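Local coordinates for hypothetical protein SSO2273 (Sulfolobus solfataricus, PDB 2X4H) that probably acts as a metal-dependent, DNA-binding transcriptional regulator of the DtxR/MntR family, with zinc ions bound in the crystal, at residues D119-Y122 against N123-K127; E30-I34 against N35-K39; I95-K99 against Q100-E104. All blocks are in the same frame, centred on the assembly; numbering follows the deposited sequence.

Contact 1: D119-Y122 against N123-K127; sequences DKLY and NYLGK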
ATOM      1  N   ASP C 119      24.396   2.185   7.760  1.00 44.05           N
ATOM      2  CA  ASP C 119      25.686   1.683   7.295  1.00 44.79           C
ATOM      3  C   ASP C 119      26.822   2.550   7.790  1.00 44.37           C
ATOM      4  O   ASP C 119      27.889   2.025   8.141  1.00 43.37           O
ATOM      5  CB  ASP C 119      25.754   1.578   5.770  1.00 47.62           C
ATOM      6  CG  ASP C 119      24.876   0.429   5.216  1.00 52.36           C
ATOM      7  OD1 ASP C 119      24.408  -0.404   6.036  1.00 54.76           O
ATOM      8  OD2 ASP C 119      24.641   0.351   3.974  1.00 58.04           O
ATOM      9  N   LYS C 120      26.630   3.869   7.839  1.00 44.14           N
ATOM     10  CA  LYS C 120      27.737   4.707   8.304  1.00 44.42           C
ATOM     11  C   LYS C 120      27.918   4.610   9.805  1.00 41.84           C
ATOM     12  O   LYS C 120      29.045   4.684  10.299  1.00 42.55           O
ATOM     13  CB  LYS C 120      27.597   6.149   7.806  1.00 46.47           C
ATOM     14  CG  LYS C 120      28.059   6.231   6.343  1.00 49.87           C
ATOM     15  CD  LYS C 120      28.116   7.610   5.760  1.00 52.72           C
ATOM     16  CE  LYS C 120      28.988   7.593   4.507  1.00 56.43           C
ATOM     17  NZ  LYS C 120      28.573   8.619   3.531  1.00 59.52           N
ATOM     18  N   LEU C 121      26.820   4.413  10.525  1.00 40.01           N
ATOM     19  CA  LEU C 121      26.845   4.323  11.974  1.00 38.99           C
ATOM     20  C   LEU C 121      27.479   2.996  12.364  1.00 39.08           C
ATOM     21  O   LEU C 121      28.229   2.922  13.330  1.00 38.22           O
ATOM     22  CB  LEU C 121      25.450   4.492  12.589  1.00 38.33           C
ATOM     23  CG  LEU C 121      25.315   4.440  14.120  1.00 37.95           C
ATOM     24  CD1 LEU C 121      26.193   5.493  14.800  1.00 37.75           C
ATOM     25  CD2 LEU C 121      23.883   4.572  14.582  1.00 35.12           C
ATOM     26  N   TYR C 122      27.205   1.965  11.571  1.00 39.93           N
ATOM     27  CA  TYR C 122      27.823   0.657  11.741  1.00 40.19           C
ATOM     28  C   TYR C 122      29.329   0.764  11.628  1.00 41.05           C
ATOM     29  O   TYR C 122      30.064   0.318  12.530  1.00 40.99           O
ATOM     30  CB  TYR C 122      27.240  -0.283  10.689  1.00 41.49           C
ATOM     31  CG  TYR C 122      27.797  -1.681  10.601  1.00 42.44           C
ATOM     32  CD1 TYR C 122      27.343  -2.682  11.455  1.00 43.26           C
ATOM     33  CD2 TYR C 122      28.676  -2.029   9.605  1.00 42.94           C
ATOM     34  CE1 TYR C 122      27.795  -3.981  11.357  1.00 41.60           C
ATOM     35  CE2 TYR C 122      29.139  -3.341   9.487  1.00 46.35           C
ATOM     36  CZ  TYR C 122      28.701  -4.323  10.378  1.00 45.50           C
ATOM     37  OH  TYR C 122      29.159  -5.649  10.285  1.00 43.12           O
ATOM     38  N   ASN C 123      29.802   1.415  10.572  1.00 42.10           N
ATOM     39  CA  ASN C 123      31.248   1.642  10.439  1.00 43.28           C
ATOM     40  C   ASN C 123      31.824   2.472  11.600  1.00 41.40           C
ATOM     41  O   ASN C 123      32.858   2.142  12.145  1.00 41.27           O
ATOM     42  CB  ASN C 123      31.585   2.283   9.086  1.00 45.31           C
ATOM     43  CG  ASN C 123      31.284   1.356   7.909  1.00 49.14           C
ATOM     44  OD1 ASN C 123      30.977   0.174   8.081  1.00 49.93           O
ATOM     45  ND2 ASN C 123      31.346   1.903   6.708  1.00 51.77           N
ATOM     46  N   TYR C 124      31.141   3.548  11.973  1.00 40.78           N
ATOM     47  CA  TYR C 124      31.592   4.435  13.055  1.00 39.98           C
ATOM     48  C   TYR C 124      31.744   3.704  14.386  1.00 38.91           C
ATOM     49  O   TYR C 124      32.652   4.010  15.140  1.00 38.25           O
ATOM     50  CB  TYR C 124      30.605   5.568  13.187  1.00 40.52           C
ATOM     51  CG  TYR C 124      30.898   6.619  14.211  1.00 41.33           C
ATOM     52  CD1 TYR C 124      31.797   7.648  13.937  1.00 44.22           C
ATOM     53  CD2 TYR C 124      30.213   6.634  15.430  1.00 41.11           C
ATOM     54  CE1 TYR C 124      32.049   8.657  14.887  1.00 46.50           C
ATOM     55  CE2 TYR C 124      30.438   7.632  16.374  1.00 45.36           C
ATOM     56  CZ  TYR C 124      31.366   8.637  16.096  1.00 47.64           C
ATOM     57  OH  TYR C 124      31.607   9.613  17.029  1.00 53.28           O
ATOM     58  N   LEU C 125      30.868   2.731  14.653  1.00 37.88           N
ATOM     59  CA  LEU C 125      30.909   1.940  15.891  1.00 37.27           C
ATOM     60  C   LEU C 125      31.843   0.746  15.809  1.00 37.70           C
ATOM     61  O   LEU C 125      31.885  -0.075  16.720  1.00 38.34           O
ATOM     62  CB  LEU C 125      29.513   1.443  16.239  1.00 36.04           C
ATOM     63  CG  LEU C 125      28.466   2.537  16.511  1.00 37.41           C
ATOM     64  CD1 LEU C 125      27.036   1.905  16.583  1.00 35.21           C
ATOM     65  CD2 LEU C 125      28.778   3.340  17.762  1.00 35.15           C
ATOM     66  N   GLY C 126      32.560   0.615  14.699  1.00 37.92           N
ATOM     67  CA  GLY C 126      33.548  -0.427  14.530  1.00 38.72           C
ATOM     68  C   GLY C 126      33.003  -1.737  14.012  1.00 38.65           C
ATOM     69  O   GLY C 126      33.541  -2.788  14.356  1.00 39.60           O
ATOM     70  N   LYS C 127      31.965  -1.677  13.180  1.00 37.35           N
ATOM     71  CA  LYS C 127      31.335  -2.873  12.571  1.00 38.09           C
ATOM     72  C   LYS C 127      30.960  -3.975  13.561  1.00 37.35           C
ATOM     73  O   LYS C 127      31.312  -5.126  13.364  1.00 39.15           O
ATOM     74  CB  LYS C 127      32.241  -3.458  11.490  1.00 41.05           C
ATOM     75  CG  LYS C 127      32.676  -2.434  10.478  1.00 44.13           C
ATOM     76  CD  LYS C 127      33.424  -3.018   9.306  1.00 48.38           C
ATOM     77  CE  LYS C 127      33.722  -1.890   8.319  1.00 51.01           C
ATOM     78  NZ  LYS C 127      34.555  -2.341   7.181  1.00 57.34           N
TER
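A Schellman motif closes helix 115-124, and the chain leaving it lays Lys127 across the ring of Tyr122. The last helical hydrogen bonds run from Asn123 N to Asp119 O and from Tyr124 N to Lys120 O, followed by Leu125 N to Leu121 O at 3.0 Å. Gly126 then takes a positive phi of 86°, where a CB would jam against the preceding carbonyl oxygen. The chain swings back there, and Lys127 N donates to Tyr122 O at 2.8 Å while Gly126 N bonds to Asn123 O. The same Tyr122 O also receives a weak bond from Leu125 N, so this carbonyl takes one good bond and one poor one. With CG anti to the backbone N (chi1 176°), the Tyr122 ring reaches past its own carbonyl to the returning chain. Lys127 CA stands over the ring centre, 3.7 Å from the centroid and 11° off the normal, a CH-pi contact. Lys127 CB lies 3.7 Å from Tyr122 CE2, and the lysine side chain crosses the tyrosine at about a right angle. At the ring edge, near its plane, Asn123 OD1 comes within 3.5 Å of Tyr122 CD2. Cutting Tyr122 back to an alanine is likely to leave Lys127 CA and CB without their aromatic partner and the turn less firmly held. One residue earlier, Leu121 CG meets Leu125 CD1 at 3.9 Å, and Leu121 CD1 approaches Tyr124 CD2. From the last helical residue, Tyr124 OH hydrogen-bonds to Tyr124 OH of the second subunit, whose Ile95 packs against Leu121. Leu121, Tyr122 and Leu125 pack on Val87 of helix 72-94, and Lys83 of that helix pairs with Asp119 and makes a cation-pi contact with Tyr122.

Contact 2: E30-I34 against N35-K39; sequences EGAKI and NRIAK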
ATOM      1  N   GLU C  30       7.879 -24.202   1.980  1.00 76.01           N
ATOM      2  CA  GLU C  30       6.489 -23.996   1.537  1.00 73.39           C
ATOM      3  C   GLU C  30       6.070 -22.521   1.520  1.00 68.70           C
ATOM      4  O   GLU C  30       6.653 -21.706   2.212  1.00 68.16           O
ATOM      5  CB  GLU C  30       5.518 -24.811   2.405  1.00 75.47           C
ATOM      6  CG  GLU C  30       5.754 -24.706   3.913  1.00 78.85           C
ATOM      7  CD  GLU C  30       4.641 -25.361   4.733  1.00 82.61           C
ATOM      8  OE1 GLU C  30       3.478 -24.903   4.652  1.00 81.88           O
ATOM      9  OE2 GLU C  30       4.938 -26.324   5.470  1.00 88.01           O
ATOM     10  N   GLY C  31       5.055 -22.196   0.722  1.00 65.84           N
ATOM     11  CA  GLY C  31       4.522 -20.830   0.648  1.00 62.10           C
ATOM     12  C   GLY C  31       3.680 -20.506   1.865  1.00 60.48           C
ATOM     13  O   GLY C  31       2.989 -21.369   2.394  1.00 61.62           O
ATOM     14  N   ALA C  32       3.745 -19.264   2.325  1.00 58.24           N
ATOM     15  CA  ALA C  32       2.950 -18.833   3.478  1.00 57.10           C
ATOM     16  C   ALA C  32       1.521 -18.557   3.021  1.00 55.04           C
ATOM     17  O   ALA C  32       1.295 -17.595   2.279  1.00 52.84           O
ATOM     18  CB  ALA C  32       3.546 -17.580   4.089  1.00 56.45           C
ATOM     19  N   LYS C  33       0.565 -19.380   3.455  1.00 56.02           N
ATOM     20  CA  LYS C  33      -0.857 -19.169   3.091  1.00 55.55           C
ATOM     21  C   LYS C  33      -1.468 -18.026   3.916  1.00 54.11           C
ATOM     22  O   LYS C  33      -1.125 -17.845   5.090  1.00 53.95           O
ATOM     23  CB  LYS C  33      -1.693 -20.438   3.259  1.00 57.79           C
ATOM     24  CG  LYS C  33      -1.105 -21.663   2.561  1.00 60.93           C
ATOM     25  CD  LYS C  33      -2.147 -22.751   2.355  1.00 64.13           C
ATOM     26  CE  LYS C  33      -1.492 -24.117   2.279  1.00 68.09           C
ATOM     27  NZ  LYS C  33      -0.162 -24.040   1.590  1.00 69.01           N
ATOM     28  N   ILE C  34      -2.389 -17.291   3.289  1.00 52.83           N
ATOM     29  CA  ILE C  34      -3.010 -16.126   3.899  1.00 51.82           C
ATOM     30  C   ILE C  34      -3.529 -16.425   5.287  1.00 52.99           C
ATOM     31  O   ILE C  34      -3.264 -15.661   6.227  1.00 52.93           O
ATOM     32  CB  ILE C  34      -4.116 -15.548   3.013  1.00 52.09           C
ATOM     33  CG1 ILE C  34      -3.490 -15.006   1.726  1.00 51.61           C
ATOM     34  CG2 ILE C  34      -4.898 -14.421   3.742  1.00 51.03           C
ATOM     35  CD1 ILE C  34      -2.407 -13.966   1.970  1.00 51.18           C
ATOM     36  N   ASN C  35      -4.193 -17.557   5.450  1.00 54.87           N
ATOM     37  CA  ASN C  35      -4.821 -17.871   6.749  1.00 56.76           C
ATOM     38  C   ASN C  35      -3.868 -18.402   7.832  1.00 57.57           C
ATOM     39  O   ASN C  35      -4.150 -18.285   9.029  1.00 58.84           O
ATOM     40  CB  ASN C  35      -5.999 -18.796   6.515  1.00 58.94           C
ATOM     41  CG  ASN C  35      -7.014 -18.164   5.590  1.00 58.81           C
ATOM     42  OD1 ASN C  35      -7.748 -17.267   5.986  1.00 58.86           O
ATOM     43  ND2 ASN C  35      -7.022 -18.591   4.337  1.00 60.21           N
ATOM     44  N   ARG C  36      -2.726 -18.944   7.425  1.00 57.69           N
ATOM     45  CA  ARG C  36      -1.705 -19.347   8.402  1.00 59.54           C
ATOM     46  C   ARG C  36      -1.003 -18.116   8.967  1.00 57.59           C
ATOM     47  O   ARG C  36      -0.790 -18.019  10.176  1.00 59.26           O
ATOM     48  CB  ARG C  36      -0.691 -20.325   7.787  1.00 61.06           C
ATOM     49  CG  ARG C  36      -1.275 -21.684   7.372  1.00 64.28           C
ATOM     50  CD  ARG C  36      -1.797 -22.518   8.555  1.00 69.03           C
ATOM     51  NE  ARG C  36      -0.745 -23.070   9.412  1.00 73.85           N
ATOM     52  CZ  ARG C  36      -0.531 -22.767  10.696  1.00 76.05           C
ATOM     53  NH1 ARG C  36      -1.272 -21.870  11.332  1.00 74.45           N
ATOM     54  NH2 ARG C  36       0.463 -23.378  11.354  1.00 80.22           N
ATOM     55  N   ILE C  37      -0.671 -17.173   8.084  1.00 54.95           N
ATOM     56  CA  ILE C  37      -0.111 -15.882   8.480  1.00 53.76           C
ATOM     57  C   ILE C  37      -1.042 -15.182   9.464  1.00 54.30           C
ATOM     58  O   ILE C  37      -0.593 -14.617  10.463  1.00 55.14           O
ATOM     59  CB  ILE C  37       0.086 -14.948   7.283  1.00 51.61           C
ATOM     60  CG1 ILE C  37       1.050 -15.553   6.255  1.00 51.70           C
ATOM     61  CG2 ILE C  37       0.588 -13.581   7.757  1.00 50.41           C
ATOM     62  CD1 ILE C  37       1.150 -14.752   4.947  1.00 49.63           C
ATOM     63  N   ALA C  38      -2.337 -15.238   9.165  1.00 54.37           N
ATOM     64  CA  ALA C  38      -3.364 -14.576   9.957  1.00 55.44           C
ATOM     65  C   ALA C  38      -3.434 -15.155  11.363  1.00 58.18           C
ATOM     66  O   ALA C  38      -3.466 -14.416  12.354  1.00 58.76           O
ATOM     67  CB  ALA C  38      -4.724 -14.702   9.259  1.00 55.12           C
ATOM     68  N   LYS C  39      -3.454 -16.481  11.446  1.00 60.68           N
ATOM     69  CA  LYS C  39      -3.506 -17.159  12.740  1.00 64.35           C
ATOM     70  C   LYS C  39      -2.222 -16.952  13.556  1.00 65.60           C
ATOM     71  O   LYS C  39      -2.278 -16.702  14.780  1.00 68.07           O
ATOM     72  CB  LYS C  39      -3.778 -18.647  12.525  1.00 67.18           C
ATOM     73  CG  LYS C  39      -4.167 -19.432  13.786  1.00 72.27           C
ATOM     74  CD  LYS C  39      -4.417 -20.903  13.431  1.00 76.05           C
ATOM     75  CE  LYS C  39      -4.752 -21.757  14.644  1.00 81.20           C
ATOM     76  NZ  LYS C  39      -5.313 -23.079  14.201  1.00 84.20           N
TER
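Ala32 CB rests against the outer end of Ile37, 3.8 Å from CD1 and 3.9 Å from CG1, just ahead of helix 34-41. Ile37 sets CG1 beside its backbone N (chi1 -60°), and with chi2 at 172° the branch extends back toward the incoming chain. On the way CG1 passes 3.4 Å from Lys33 O. Lys33 holds the N-cap position, and its carbonyl serves two successive amides: Ile37 N comes in almost straight, at 3.1 Å with an N-H...O angle of 177°, whereas Arg36 N makes a weak, bent bond. The next step is Ala38 N to Ile34 O at 3.1 Å, after which Lys39 N bonds to Asn35 O and the helix is under way. Ala38 CB also lies 3.5 Å from Ile34 O. Ile34, Ile37 and Ala38 meet Val48 of helix 45-57, while Ala32 and Ile37 reach Ile22 of helix 13-27. Backbone bonds between Ala32 and Val68 tie the approach to strand 67-70. Loop, short helix and flanking helices are consistent with the winged helix-turn-helix of DtxR/MntR-type regulators, with helix 34-41 probably the first of the helix-turn-helix pair and helix 45-57 the DNA-recognition helix.

Contact 3: I95-K99 against Q100-E104; sequences IGIDK and QTACE. With ZN (zinc ion), chain M.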
ATOM      1  N   ILE C  95      26.423   5.509  24.808  1.00 39.16           N
ATOM      2  CA  ILE C  95      26.243   6.867  25.319  1.00 40.46           C
ATOM      3  C   ILE C  95      25.518   6.882  26.646  1.00 41.88           C
ATOM      4  O   ILE C  95      25.104   7.943  27.092  1.00 43.82           O
ATOM      5  CB  ILE C  95      25.537   7.792  24.292  1.00 40.29           C
ATOM      6  CG1 ILE C  95      24.044   7.480  24.165  1.00 41.20           C
ATOM      7  CG2 ILE C  95      26.190   7.663  22.915  1.00 38.95           C
ATOM      8  CD1 ILE C  95      23.331   8.358  23.140  1.00 40.55           C
ATOM      9  N   GLY C  96      25.355   5.724  27.279  1.00 42.10           N
ATOM     10  CA  GLY C  96      24.887   5.662  28.668  1.00 44.21           C
ATOM     11  C   GLY C  96      23.454   5.245  28.954  1.00 45.65           C
ATOM     12  O   GLY C  96      22.998   5.372  30.069  1.00 48.23           O
ATOM     13  N   ILE C  97      22.730   4.748  27.964  1.00 45.06           N
ATOM     14  CA  ILE C  97      21.349   4.284  28.176  1.00 46.30           C
ATOM     15  C   ILE C  97      21.328   2.767  28.482  1.00 47.35           C
ATOM     16  O   ILE C  97      21.935   1.988  27.766  1.00 45.54           O
ATOM     17  CB  ILE C  97      20.465   4.630  26.945  1.00 44.77           C
ATOM     18  CG1 ILE C  97      20.418   6.154  26.773  1.00 45.86           C
ATOM     19  CG2 ILE C  97      19.050   4.131  27.144  1.00 46.33           C
ATOM     20  CD1 ILE C  97      19.812   6.662  25.536  1.00 44.22           C
ATOM     21  N   ASP C  98      20.635   2.363  29.542  1.00 50.51           N
ATOM     22  CA  ASP C  98      20.483   0.939  29.913  1.00 52.69           C
ATOM     23  C   ASP C  98      19.900   0.083  28.769  1.00 51.45           C
ATOM     24  O   ASP C  98      19.017   0.536  28.033  1.00 51.21           O
ATOM     25  CB  ASP C  98      19.642   0.844  31.203  1.00 57.51           C
ATOM     26  CG  ASP C  98      18.586  -0.241  31.158  1.00 61.45           C
ATOM     27  OD1 ASP C  98      18.701  -1.223  31.934  1.00 68.23           O
ATOM     28  OD2 ASP C  98      17.637  -0.114  30.360  1.00 62.86           O
ATOM     29  N   LYS C  99      20.378  -1.151  28.627  1.00 51.09           N
ATOM     30  CA  LYS C  99      20.119  -1.923  27.410  1.00 49.36           C
ATOM     31  C   LYS C  99      18.642  -2.251  27.166  1.00 50.59           C
ATOM     32  O   LYS C  99      18.217  -2.352  26.022  1.00 48.48           O
ATOM     33  CB  LYS C  99      20.954  -3.215  27.351  1.00 49.61           C
ATOM     34  CG  LYS C  99      20.604  -4.260  28.375  1.00 54.64           C
ATOM     35  CD  LYS C  99      21.301  -5.584  28.100  1.00 56.13           C
ATOM     36  CE  LYS C  99      20.985  -6.576  29.184  1.00 59.61           C
ATOM     37  NZ  LYS C  99      21.958  -7.684  29.130  1.00 63.45           N
ATOM     38  N   GLN C 100      17.869  -2.452  28.224  1.00 53.51           N
ATOM     39  CA  GLN C 100      16.465  -2.740  28.031  1.00 55.25           C
ATOM     40  C   GLN C 100      15.741  -1.484  27.540  1.00 53.83           C
ATOM     41  O   GLN C 100      14.956  -1.549  26.614  1.00 53.13           O
ATOM     42  CB  GLN C 100      15.824  -3.284  29.295  1.00 59.92           C
ATOM     43  CG  GLN C 100      14.311  -3.403  29.164  1.00 64.15           C
ATOM     44  CD  GLN C 100      13.791  -4.778  29.491  1.00 70.05           C
ATOM     45  OE1 GLN C 100      14.247  -5.416  30.444  1.00 74.45           O
ATOM     46  NE2 GLN C 100      12.816  -5.245  28.708  1.00 71.36           N
ATOM     47  N   THR C 101      16.033  -0.342  28.156  1.00 52.45           N
ATOM     48  CA  THR C 101      15.490   0.928  27.703  1.00 50.39           C
ATOM     49  C   THR C 101      16.001   1.263  26.300  1.00 47.01           C
ATOM     50  O   THR C 101      15.288   1.853  25.495  1.00 47.59           O
ATOM     51  CB  THR C 101      15.857   2.055  28.686  1.00 50.98           C
ATOM     52  OG1 THR C 101      15.474   1.679  30.018  1.00 53.20           O
ATOM     53  CG2 THR C 101      15.170   3.358  28.290  1.00 50.27           C
ATOM     54  N   ALA C 102      17.233   0.866  26.001  1.00 45.56           N
ATOM     55  CA  ALA C 102      17.792   1.032  24.660  1.00 43.81           C
ATOM     56  C   ALA C 102      16.996   0.252  23.622  1.00 43.31           C
ATOM     57  O   ALA C 102      16.743   0.751  22.539  1.00 44.14           O
ATOM     58  CB  ALA C 102      19.273   0.589  24.634  1.00 43.53           C
ATOM     59  N   CYS C 103      16.623  -0.980  23.947  1.00 44.36           N
ATOM     60  CA  CYS C 103      15.862  -1.814  23.040  1.00 45.35           C
ATOM     61  C   CYS C 103      14.501  -1.160  22.734  1.00 46.91           C
ATOM     62  O   CYS C 103      14.117  -1.033  21.576  1.00 46.46           O
ATOM     63  CB  CYS C 103      15.673  -3.215  23.646  1.00 48.07           C
ATOM     64  SG  CYS C 103      15.044  -4.433  22.469  1.00 47.13           S
ATOM     65  N   GLU C 104      13.817  -0.713  23.790  1.00 49.28           N
ATOM     66  CA  GLU C 104      12.489  -0.102  23.684  1.00 52.72           C
ATOM     67  C   GLU C 104      12.542   1.218  22.915  1.00 50.68           C
ATOM     68  O   GLU C 104      11.744   1.461  22.031  1.00 51.97           O
ATOM     69  CB  GLU C 104      11.896   0.111  25.085  1.00 56.74           C
ATOM     70  CG  GLU C 104      11.583  -1.193  25.829  1.00 63.27           C
ATOM     71  CD  GLU C 104      11.494  -1.044  27.354  1.00 70.88           C
ATOM     72  OE1 GLU C 104      11.356  -2.086  28.037  1.00 77.12           O
ATOM     73  OE2 GLU C 104      11.572   0.094  27.881  1.00 72.64           O
TER
HETATM   74 ZN    ZN M1139      16.529  -4.947  20.933  1.00 48.13          ZN
HETATM   75  O   HOH W   1      18.607  -3.599  31.107  1.00 16.83           O
HETATM   76  O   HOH W   2      17.394  -6.748  19.963  1.00 16.81           O
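An Asp N-cap starts helix 99-107, which one turn later delivers Cys103 to a zinc ion. Asp98 OD2 accepts twice from Thr101. The backbone N arrives at 2.7 Å, nearly in line with the carboxylate C-O bond and with an N-H...O angle of 171°, while the hydroxyl OG1, 2.8 Å away, approaches from above the carboxylate plane. Thr101 can offer both groups because OG1 sits beside its own backbone N (chi1 -52°). The other carboxylate oxygen, Asp98 OD1, accepts from a water that in turn takes the N-H of Gln100. Directly through OD2, and by way of the water through OD1, the aspartate serves amides at the helix start that have no carbonyl of an earlier turn to bond to, and the carboxylate's charge is probably favoured by the helix's amino end. Behind the cap the regular pattern begins with Ala102 N to Asp98 O at 2.7 Å, then Cys103 N to Lys99 O. Two residues before Asp98, Gly96 is the positive-phi residue of the Schellman motif that ends helix 72-94, so a Schellman motif and an N-cap follow each other closely between the two helices. Ile97 CG2 touches the helix, 3.9 Å from Ala102 N and 4.1 Å from Thr101 CB, and Ile97 and Ala102 both pack on Leu92. The Cys103 side chain turns away from its own backbone N (chi1 -168°), and SG binds the zinc at 2.2 Å. A water, His85 and Glu89, the last two from helix 72-94, complete the ligand set.

Overall arrangement
The three contacts are local turns at helix ends, spread over two parts of the chain. Contact 2 belongs to the N-terminal DNA-binding domain, its centre about 37 Å from that of contact 1 and 35 Å from that of contact 3, on the opposite side of the chain's centre. Contacts 1 and 3 belong to the metal-binding and dimerisation domain; their nearest atoms are about 7 Å apart, and both touch the second subunit. Helix 72-94 links them: it packs against contact 1 and supplies zinc ligands beside contact 3. Cys103 binds zinc directly, whereas the side chains of Leu125 and Ile37 each stay about 12 Å from a bound zinc ion.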